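Local coordinates for protein 2''-aminoglycoside nucleotidyltransferase (Klebsiella pneumoniae, PDB 4WQK) that confers resistance to gentamicin, kanamycin and related antibiotics by transferring a nucleotide to their 2''-hydroxyl group, using two magnesium ions, at residues K12-A17 with A117-R122; L48-E53 with Y75-E80; F134-E139 with T147-S152. One frame throughout, in Å; residues are numbered along the deposited sequence. Where two conformers were deposited one is given.

Contact 1 (K12-A17 with A117-R122)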
loop_
_atom_site.group_PDB
_atom_site.type_symbol
_atom_site.label_atom_id
_atom_site.label_comp_id
_atom_site.label_asym_id
_atom_site.label_seq_id
_atom_site.Cartn_x
_atom_site.Cartn_y
_atom_site.Cartn_z
ATOM N N LYS A 12 -3.133 10.629 11.965
ATOM C CA LYS A 12 -4.325 11.484 11.767
ATOM C C LYS A 12 -5.303 10.924 10.737
ATOM O O LYS A 12 -6.526 10.970 10.957
ATOM C CB LYS A 12 -3.937 12.894 11.329
ATOM C CG LYS A 12 -3.340 13.747 12.394
ATOM C CD LYS A 12 -2.957 15.137 11.862
ATOM C CE LYS A 12 -2.471 16.025 13.004
ATOM N NZ LYS A 12 -1.301 16.822 12.563
ATOM N N ILE A 13 -4.807 10.431 9.600
ATOM C CA ILE A 13 -5.676 9.865 8.575
ATOM C C ILE A 13 -6.429 8.663 9.121
ATOM O O ILE A 13 -7.666 8.545 8.926
ATOM C CB ILE A 13 -4.854 9.470 7.349
ATOM C CG1 ILE A 13 -4.338 10.729 6.671
ATOM C CG2 ILE A 13 -5.701 8.688 6.359
ATOM C CD1 ILE A 13 -3.194 10.426 5.680
ATOM N N LEU A 14 -5.717 7.761 9.809
ATOM C CA LEU A 14 -6.359 6.545 10.278
ATOM C C LEU A 14 -7.335 6.867 11.402
ATOM O O LEU A 14 -8.370 6.175 11.540
ATOM C CB LEU A 14 -5.332 5.521 10.739
ATOM C CG LEU A 14 -4.465 5.050 9.571
ATOM C CD1 LEU A 14 -3.533 3.992 10.136
ATOM C CD2 LEU A 14 -5.303 4.436 8.456
ATOM N N ALA A 15 -7.073 7.888 12.237
ATOM C CA ALA A 15 -8.030 8.275 13.288
ATOM C C ALA A 15 -9.336 8.719 12.635
ATOM O O ALA A 15 -10.431 8.342 13.091
ATOM C CB ALA A 15 -7.487 9.366 14.136
ATOM N N ALA A 16 -9.214 9.549 11.622
ATOM C CA ALA A 16 -10.420 10.047 10.963
ATOM C C ALA A 16 -11.146 8.895 10.257
ATOM O O ALA A 16 -12.393 8.865 10.228
ATOM C CB ALA A 16 -10.041 11.142 9.982
ATOM N N ALA A 17 -10.415 7.951 9.672
ATOM C CA ALA A 17 -11.045 6.824 8.982
ATOM C C ALA A 17 -11.727 5.902 9.998
ATOM O O ALA A 17 -12.852 5.485 9.806
ATOM C CB ALA A 17 -10.003 6.049 8.139
ATOM N N ALA A 117 4.556 3.156 15.203
ATOM C CA ALA A 117 4.680 3.975 16.401
ATOM C C ALA A 117 3.598 3.604 17.415
ATOM O O ALA A 117 2.897 4.464 17.965
ATOM C CB ALA A 117 4.611 5.455 16.059
ATOM N N GLY A 118 3.495 2.298 17.648
ATOM C CA GLY A 118 2.624 1.760 18.687
ATOM C C GLY A 118 1.184 1.565 18.304
ATOM O O GLY A 118 0.422 1.031 19.092
ATOM N N ARG A 119 0.825 1.988 17.105
ATOM C CA ARG A 119 -0.569 1.939 16.654
ATOM C C ARG A 119 -0.738 0.747 15.736
ATOM O O ARG A 119 -0.080 0.678 14.684
ATOM C CB ARG A 119 -0.939 3.191 15.847
ATOM C CG ARG A 119 -2.444 3.256 15.533
ATOM C CD ARG A 119 -2.690 4.189 14.387
ATOM N NE ARG A 119 -4.068 4.692 14.332
ATOM C CZ ARG A 119 -5.130 4.008 13.936
ATOM N NH1 ARG A 119 -5.039 2.733 13.549
ATOM N NH2 ARG A 119 -6.312 4.620 13.929
ATOM N N PRO A 120 -1.650 -0.165 16.062
ATOM C CA PRO A 120 -1.958 -1.210 15.066
ATOM C C PRO A 120 -2.594 -0.617 13.824
ATOM O O PRO A 120 -3.421 0.325 13.897
ATOM C CB PRO A 120 -2.936 -2.135 15.801
ATOM C CG PRO A 120 -2.666 -1.844 17.280
ATOM C CD PRO A 120 -2.446 -0.321 17.284
ATOM N N VAL A 121 -2.213 -1.149 12.657
ATOM C CA VAL A 121 -2.706 -0.649 11.385
ATOM C C VAL A 121 -2.977 -1.786 10.443
ATOM O O VAL A 121 -2.231 -2.779 10.407
ATOM C CB VAL A 121 -1.741 0.341 10.669
ATOM C CG1 VAL A 121 -1.441 1.561 11.545
ATOM C CG2 VAL A 121 -0.382 -0.347 10.256
ATOM N N ARG A 122 -4.048 -1.646 9.684
ATOM C CA ARG A 122 -4.250 -2.510 8.520
ATOM C C ARG A 122 -3.192 -2.205 7.459
ATOM O O ARG A 122 -2.901 -1.058 7.159
ATOM C CB ARG A 122 -5.655 -2.329 7.959
ATOM C CG ARG A 122 -6.790 -2.841 8.878
ATOM C CD ARG A 122 -8.108 -2.854 8.135
ATOM N NE ARG A 122 -9.211 -3.451 8.914
ATOM C CZ ARG A 122 -10.121 -2.740 9.573
ATOM N NH1 ARG A 122 -10.102 -1.408 9.558
ATOM N NH2 ARG A 122 -11.106 -3.381 10.215
#
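Helix 12-17 passes strand 119-121 with the axes 10.8 Å apart and their directions at 70°, so that Leu14 and Val121 form the nearest backbone pair, 8.1 Å between their CA atoms. Leu14 points at the strand and serves two partners with different parts of its side chain. Its CB sits over the centre of the Arg119 guanidinium, 3.4 Å above the plane. Farther out, the CD1 methyl meets Val121 CG1 at 3.5 Å, the leucine and valine side chains crossing at about a right angle. Arg119 arrives from the strand with CG anti to the backbone N (chi1 -172°) and the chain extended from CG to NE, which carries its flat end across to the helix. Two polar links then fix how that end is turned. NH1 donates to Pro120 O of its own segment at 2.9 Å, a bent bond (137° at the hydrogen) with the oxygen slightly tilted from the guanidinium plane. NH2 makes a salt bridge to Asp18 OD2, one residue beyond the helical segment. Around this patch His11 of the same helix also touches Arg119, while Val121 pairs through its backbone with Gly114 in the two-stranded hairpin. No hydrogen bond joins the two segments themselves; the arginine rests its face on an aliphatic carbon and spends N-H groups on a carbonyl and a carboxylate. Helix 5-19 of the N-terminal domain and the C-terminal-domain hairpin thus meet through Leu14, packed on both the guanidinium face and Val121, and through the Arg119-Asp18 salt bridge.

Contact 2 (L48-E53 with Y75-E80)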
loop_
_atom_site.group_PDB
_atom_site.type_symbol
_atom_site.label_atom_id
_atom_site.label_comp_id
_atom_site.label_asym_id
_atom_site.label_seq_id
_atom_site.Cartn_x
_atom_site.Cartn_y
_atom_site.Cartn_z
ATOM N N LEU A 48 -1.837 4.308 0.159
ATOM C CA LEU A 48 -3.046 3.827 0.824
ATOM C C LEU A 48 -3.897 3.069 -0.148
ATOM O O LEU A 48 -4.023 3.451 -1.316
ATOM C CB LEU A 48 -3.909 4.988 1.359
ATOM C CG LEU A 48 -3.244 5.906 2.382
ATOM C CD1 LEU A 48 -4.098 7.146 2.651
ATOM C CD2 LEU A 48 -3.010 5.134 3.705
ATOM N N THR A 49 -4.524 2.012 0.364
ATOM C CA THR A 49 -5.522 1.271 -0.388
ATOM C C THR A 49 -6.875 1.522 0.304
ATOM O O THR A 49 -6.993 1.377 1.516
ATOM C CB THR A 49 -5.188 -0.217 -0.418
ATOM O OG1 THR A 49 -3.915 -0.411 -1.059
ATOM C CG2 THR A 49 -6.246 -0.965 -1.218
ATOM N N PHE A 50 -7.889 1.890 -0.479
ATOM C CA PHE A 50 -9.172 2.325 0.110
ATOM C C PHE A 50 -10.349 1.609 -0.579
ATOM O O PHE A 50 -10.248 1.252 -1.751
ATOM C CB PHE A 50 -9.360 3.850 -0.032
ATOM C CG PHE A 50 -9.434 4.325 -1.466
ATOM C CD1 PHE A 50 -8.267 4.647 -2.218
ATOM C CD2 PHE A 50 -10.668 4.444 -2.118
ATOM C CE1 PHE A 50 -8.320 5.061 -3.541
ATOM C CE2 PHE A 50 -10.714 4.861 -3.438
ATOM C CZ PHE A 50 -9.557 5.181 -4.159
ATOM N N PRO A 51 -11.480 1.466 0.134
ATOM C CA PRO A 51 -12.671 0.902 -0.521
ATOM C C PRO A 51 -13.143 1.778 -1.677
ATOM O O PRO A 51 -13.508 2.947 -1.487
ATOM C CB PRO A 51 -13.704 0.869 0.618
ATOM C CG PRO A 51 -12.872 0.769 1.846
ATOM C CD PRO A 51 -11.670 1.663 1.586
ATOM N N GLY A 52 -13.155 1.213 -2.869
ATOM C CA GLY A 52 -13.391 2.015 -4.064
ATOM C C GLY A 52 -14.709 2.747 -4.050
ATOM O O GLY A 52 -14.846 3.867 -4.585
ATOM N N GLU A 53 -15.708 2.094 -3.454
ATOM C CA GLU A 53 -17.075 2.623 -3.483
ATOM C C GLU A 53 -17.265 3.681 -2.371
ATOM O O GLU A 53 -18.324 4.341 -2.308
ATOM C CB GLU A 53 -18.105 1.485 -3.370
ATOM C CG GLU A 53 -18.380 0.961 -1.948
ATOM C CD GLU A 53 -17.261 0.158 -1.269
ATOM O OE1 GLU A 53 -16.206 -0.121 -1.864
ATOM O OE2 GLU A 53 -17.478 -0.222 -0.087
ATOM N N TYR A 75 -5.570 4.172 -12.155
ATOM C CA TYR A 75 -6.079 3.290 -11.096
ATOM C C TYR A 75 -5.921 3.817 -9.696
ATOM O O TYR A 75 -5.560 3.056 -8.812
ATOM C CB TYR A 75 -5.390 1.934 -11.160
ATOM C CG TYR A 75 -5.691 1.202 -12.424
ATOM C CD1 TYR A 75 -6.899 0.533 -12.584
ATOM C CD2 TYR A 75 -4.785 1.193 -13.475
ATOM C CE1 TYR A 75 -7.189 -0.138 -13.750
ATOM C CE2 TYR A 75 -5.067 0.530 -14.646
ATOM C CZ TYR A 75 -6.270 -0.137 -14.780
ATOM O OH TYR A 75 -6.550 -0.805 -15.948
ATOM N N GLY A 76 -6.237 5.083 -9.497
ATOM C CA GLY A 76 -6.167 5.716 -8.192
ATOM C C GLY A 76 -5.995 7.214 -8.337
ATOM O O GLY A 76 -6.318 7.774 -9.402
ATOM N N PHE A 77 -5.527 7.868 -7.273
ATOM C CA PHE A 77 -5.306 9.309 -7.309
ATOM C C PHE A 77 -4.172 9.655 -6.350
ATOM O O PHE A 77 -3.886 8.856 -5.444
ATOM C CB PHE A 77 -6.596 10.090 -6.961
ATOM C CG PHE A 77 -7.094 9.906 -5.526
ATOM C CD1 PHE A 77 -6.647 10.741 -4.511
ATOM C CD2 PHE A 77 -7.989 8.899 -5.200
ATOM C CE1 PHE A 77 -7.108 10.596 -3.211
ATOM C CE2 PHE A 77 -8.435 8.740 -3.890
ATOM C CZ PHE A 77 -7.993 9.595 -2.902
ATOM N N LEU A 78 -3.537 10.804 -6.575
ATOM C CA LEU A 78 -2.530 11.391 -5.668
ATOM C C LEU A 78 -3.178 12.540 -4.939
ATOM O O LEU A 78 -3.924 13.336 -5.534
ATOM C CB LEU A 78 -1.276 11.892 -6.409
ATOM C CG LEU A 78 -0.629 10.880 -7.350
ATOM C CD1 LEU A 78 0.570 11.519 -8.107
ATOM C CD2 LEU A 78 -0.231 9.621 -6.585
ATOM N N ALA A 79 -2.942 12.594 -3.630
ATOM C CA ALA A 79 -3.368 13.737 -2.829
ATOM C C ALA A 79 -2.172 14.333 -2.115
ATOM O O ALA A 79 -1.152 13.657 -1.897
ATOM C CB ALA A 79 -4.401 13.311 -1.819
ATOM N N GLU A 80 -2.254 15.622 -1.798
ATOM C CA GLU A 80 -1.217 16.232 -0.980
ATOM C C GLU A 80 -1.841 16.831 0.264
ATOM O O GLU A 80 -2.919 17.404 0.218
ATOM C CB GLU A 80 -0.421 17.307 -1.748
ATOM C CG GLU A 80 -1.220 18.471 -2.255
ATOM C CD GLU A 80 -0.334 19.536 -2.889
ATOM O OE1 GLU A 80 0.411 19.219 -3.850
ATOM O OE2 GLU A 80 -0.374 20.692 -2.405
#
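Phe50 and Phe77 carry this contact, and both are buried. Phe77 CE2 approaches the far end of the Phe50 ring at 3.7 Å from CE1 and equally near CZ, so one corner of the second ring meets one bond of the first. The planes are inclined at 54° with centroids 5.5 Å apart, an oblique aromatic pairing. In each residue CG lies between the backbone N and the carbonyl carbon (chi1 63° for Phe50, 66° for Phe77), and the two rings meet over the strand that separates their own. Leu58 and Arg55 of helix 55-64 touch both rings, and Cys88 of strand 84-93 touches Phe77. Away from this tight apolar spot the segments diverge: Tyr75 and Glu53 are exposed, and Glu53 OE2 bonds to Tyr98 OH instead of turning to the other segment. Leu78, next to Phe77, is partly exposed and touches Asp87, a magnesium ligand. Strand 84-93 runs between strands 46-51 and 76-81, parallel to the first and antiparallel to the second, so the two phenylalanines meet across a strand. Aromatic side chains reaching over the central strand beneath a covering helix here form part of the core of the nucleotidyltransferase fold, whose mixed sheet carries Asp47 and Asp87, two of the magnesium ligands.

Contact 3 (F134-E139 with T147-S152)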
loop_
_atom_site.group_PDB
_atom_site.type_symbol
_atom_site.label_atom_id
_atom_site.label_comp_id
_atom_site.label_asym_id
_atom_site.label_seq_id
_atom_site.Cartn_x
_atom_site.Cartn_y
_atom_site.Cartn_z
ATOM N N PHE A 134 6.458 -6.783 -9.161
ATOM C CA PHE A 134 6.519 -7.488 -10.422
ATOM C C PHE A 134 6.075 -6.590 -11.581
ATOM O O PHE A 134 6.678 -6.616 -12.662
ATOM C CB PHE A 134 5.676 -8.778 -10.389
ATOM C CG PHE A 134 6.133 -9.779 -9.345
ATOM C CD1 PHE A 134 7.448 -9.798 -8.872
ATOM C CD2 PHE A 134 5.228 -10.723 -8.867
ATOM C CE1 PHE A 134 7.844 -10.751 -7.909
ATOM C CE2 PHE A 134 5.627 -11.675 -7.906
ATOM C CZ PHE A 134 6.933 -11.689 -7.459
ATOM N N TYR A 135 5.040 -5.777 -11.353
ATOM C CA TYR A 135 4.683 -4.793 -12.389
ATOM C C TYR A 135 5.819 -3.812 -12.643
ATOM O O TYR A 135 6.105 -3.465 -13.802
ATOM C CB TYR A 135 3.440 -4.003 -12.009
ATOM C CG TYR A 135 2.152 -4.774 -11.932
ATOM C CD1 TYR A 135 1.592 -5.356 -13.074
ATOM C CD2 TYR A 135 1.498 -4.898 -10.734
ATOM C CE1 TYR A 135 0.366 -6.051 -12.983
ATOM C CE2 TYR A 135 0.299 -5.561 -10.629
ATOM C CZ TYR A 135 -0.247 -6.167 -11.751
ATOM O OH TYR A 135 -1.466 -6.844 -11.639
ATOM N N TYR A 136 6.452 -3.361 -11.563
ATOM C CA TYR A 136 7.561 -2.430 -11.661
ATOM C C TYR A 136 8.705 -3.045 -12.483
ATOM O O TYR A 136 9.333 -2.353 -13.306
ATOM C CB TYR A 136 7.987 -2.023 -10.233
ATOM C CG TYR A 136 9.075 -0.974 -10.187
ATOM C CD1 TYR A 136 9.042 0.127 -11.030
ATOM C CD2 TYR A 136 10.135 -1.089 -9.304
ATOM C CE1 TYR A 136 10.034 1.100 -10.976
ATOM C CE2 TYR A 136 11.142 -0.127 -9.251
ATOM C CZ TYR A 136 11.089 0.961 -10.095
ATOM O OH TYR A 136 12.082 1.923 -10.065
ATOM N N ALA A 137 8.972 -4.341 -12.318
ATOM C CA ALA A 137 10.048 -4.986 -13.074
ATOM C C ALA A 137 9.761 -5.020 -14.582
ATOM O O ALA A 137 10.686 -5.007 -15.404
ATOM C CB ALA A 137 10.300 -6.394 -12.562
ATOM N N ASP A 138 8.489 -5.062 -14.974
ATOM C CA ASP A 138 8.184 -5.000 -16.412
ATOM C C ASP A 138 8.357 -3.588 -16.980
ATOM O O ASP A 138 8.621 -3.396 -18.179
ATOM C CB ASP A 138 6.769 -5.496 -16.695
ATOM C CG ASP A 138 6.658 -6.999 -16.607
ATOM O OD1 ASP A 138 7.711 -7.664 -16.535
ATOM O OD2 ASP A 138 5.525 -7.518 -16.634
ATOM N N GLU A 139 8.193 -2.605 -16.111
ATOM C CA GLU A 139 8.320 -1.203 -16.462
ATOM C C GLU A 139 9.801 -0.775 -16.529
ATOM O O GLU A 139 10.281 -0.299 -17.565
ATOM C CB GLU A 139 7.541 -0.372 -15.438
ATOM C CG GLU A 139 7.739 1.130 -15.497
ATOM C CD GLU A 139 7.099 1.836 -14.301
ATOM O OE1 GLU A 139 6.249 1.212 -13.620
ATOM O OE2 GLU A 139 7.451 3.010 -14.034
ATOM N N THR A 147 18.386 1.763 -5.794
ATOM C CA THR A 147 18.751 0.855 -4.721
ATOM C C THR A 147 17.722 0.801 -3.609
ATOM O O THR A 147 17.502 -0.274 -3.065
ATOM C CB THR A 147 20.127 1.253 -4.173
ATOM O OG1 THR A 147 21.100 1.134 -5.216
ATOM C CG2 THR A 147 20.558 0.385 -2.970
ATOM N N LYS A 148 17.027 1.903 -3.303
ATOM C CA LYS A 148 16.024 1.830 -2.236
ATOM C C LYS A 148 14.912 0.824 -2.584
ATOM O O LYS A 148 14.351 0.186 -1.688
ATOM C CB LYS A 148 15.403 3.202 -1.921
ATOM C CG LYS A 148 14.538 3.810 -3.024
ATOM C CD LYS A 148 14.269 5.302 -2.773
ATOM C CE LYS A 148 13.826 6.007 -4.045
ATOM N NZ LYS A 148 13.514 7.454 -3.799
ATOM N N HIS A 149 14.629 0.632 -3.870
ATOM C CA HIS A 149 13.567 -0.295 -4.249
ATOM C C HIS A 149 14.060 -1.702 -4.237
ATOM O O HIS A 149 13.329 -2.634 -3.866
ATOM C CB HIS A 149 13.018 0.049 -5.612
ATOM C CG HIS A 149 12.310 1.354 -5.635
ATOM N ND1 HIS A 149 11.495 1.770 -4.600
ATOM C CD2 HIS A 149 12.292 2.345 -6.554
ATOM C CE1 HIS A 149 11.001 2.959 -4.886
ATOM N NE2 HIS A 149 11.476 3.335 -6.061
ATOM N N ILE A 150 15.312 -1.855 -4.629
ATOM C CA ILE A 150 15.952 -3.144 -4.573
ATOM C C ILE A 150 15.967 -3.598 -3.108
ATOM O O ILE A 150 15.603 -4.735 -2.801
ATOM C CB ILE A 150 17.353 -3.054 -5.161
ATOM C CG1 ILE A 150 17.264 -2.697 -6.648
ATOM C CG2 ILE A 150 18.064 -4.390 -5.059
ATOM C CD1 ILE A 150 16.750 -3.823 -7.481
ATOM N N GLU A 151 16.327 -2.704 -2.202
ATOM C CA GLU A 151 16.411 -3.085 -0.795
ATOM C C GLU A 151 15.043 -3.392 -0.198
ATOM O O GLU A 151 14.920 -4.345 0.591
ATOM C CB GLU A 151 17.102 -1.990 0.018
ATOM C CG GLU A 151 18.559 -1.837 -0.362
ATOM C CD GLU A 151 19.285 -0.743 0.411
ATOM O OE1 GLU A 151 18.606 0.130 1.005
ATOM O OE2 GLU A 151 20.539 -0.758 0.419
ATOM N N SER A 152 14.024 -2.602 -0.532
ATOM C CA SER A 152 12.700 -2.831 0.042
ATOM C C SER A 152 12.135 -4.148 -0.499
ATOM O O SER A 152 11.528 -4.931 0.251
ATOM C CB SER A 152 11.747 -1.659 -0.251
ATOM O OG SER A 152 11.917 -0.581 0.664
#
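Tyr135 OH is bonded to both Trp131 NE1 and Tyr176 OH; the next residue of helix 126-139, Tyr136, reaches across to His149 of helix 147-160. The crossing itself is made by these two rings. With CG anti to the backbone N (chi1 -176°), Tyr136 extends toward the other helix and sets its OH 3.5 Å from His149 CD2, while its CE2 comes within 3.8 Å of the same carbon. The planes stand at 83° and the centroids 5.4 Å apart, yet the approach is oblique. Each ring has further company: Trp145 stacks with Tyr136, Glu139 OE1 lies in the plane of that ring at its edge, and Lys148 CG covers one face of the imidazole. Lys148 NZ in turn bridges to Asp44 of the N-terminal domain. His149 stands about 8 Å, side chain to side chain, from the magnesium ligands Asp45 and Asp47. Because the phenol oxygen meets a ring carbon and no hydrogen bond spans the segments, the two helices touch here through van der Waals contact, perhaps with a weak electrostatic component, on a partly exposed surface, with His149 near the metal site.

In the fold
Starting from the N terminus, helix 5-19 supplies the first half of contact 1, which is completed only about a hundred residues later by strand 119-121. Contact 2 opens and closes within that long loop: strand 46-51 leads through helix 55-64 and strand 68-73 to strand 76-81. After contact 1 has closed, the chain enters helix 126-139, and contact 3 ties it to helix 147-160 across a short connection without helix or strand. Contact 2 thus belongs to the N-terminal domain and contact 3 to the C-terminal one, while contact 1 joins the two. Contacts 1 and 3 lie on opposite sides of the chain's centre, their centres about 27 Å apart.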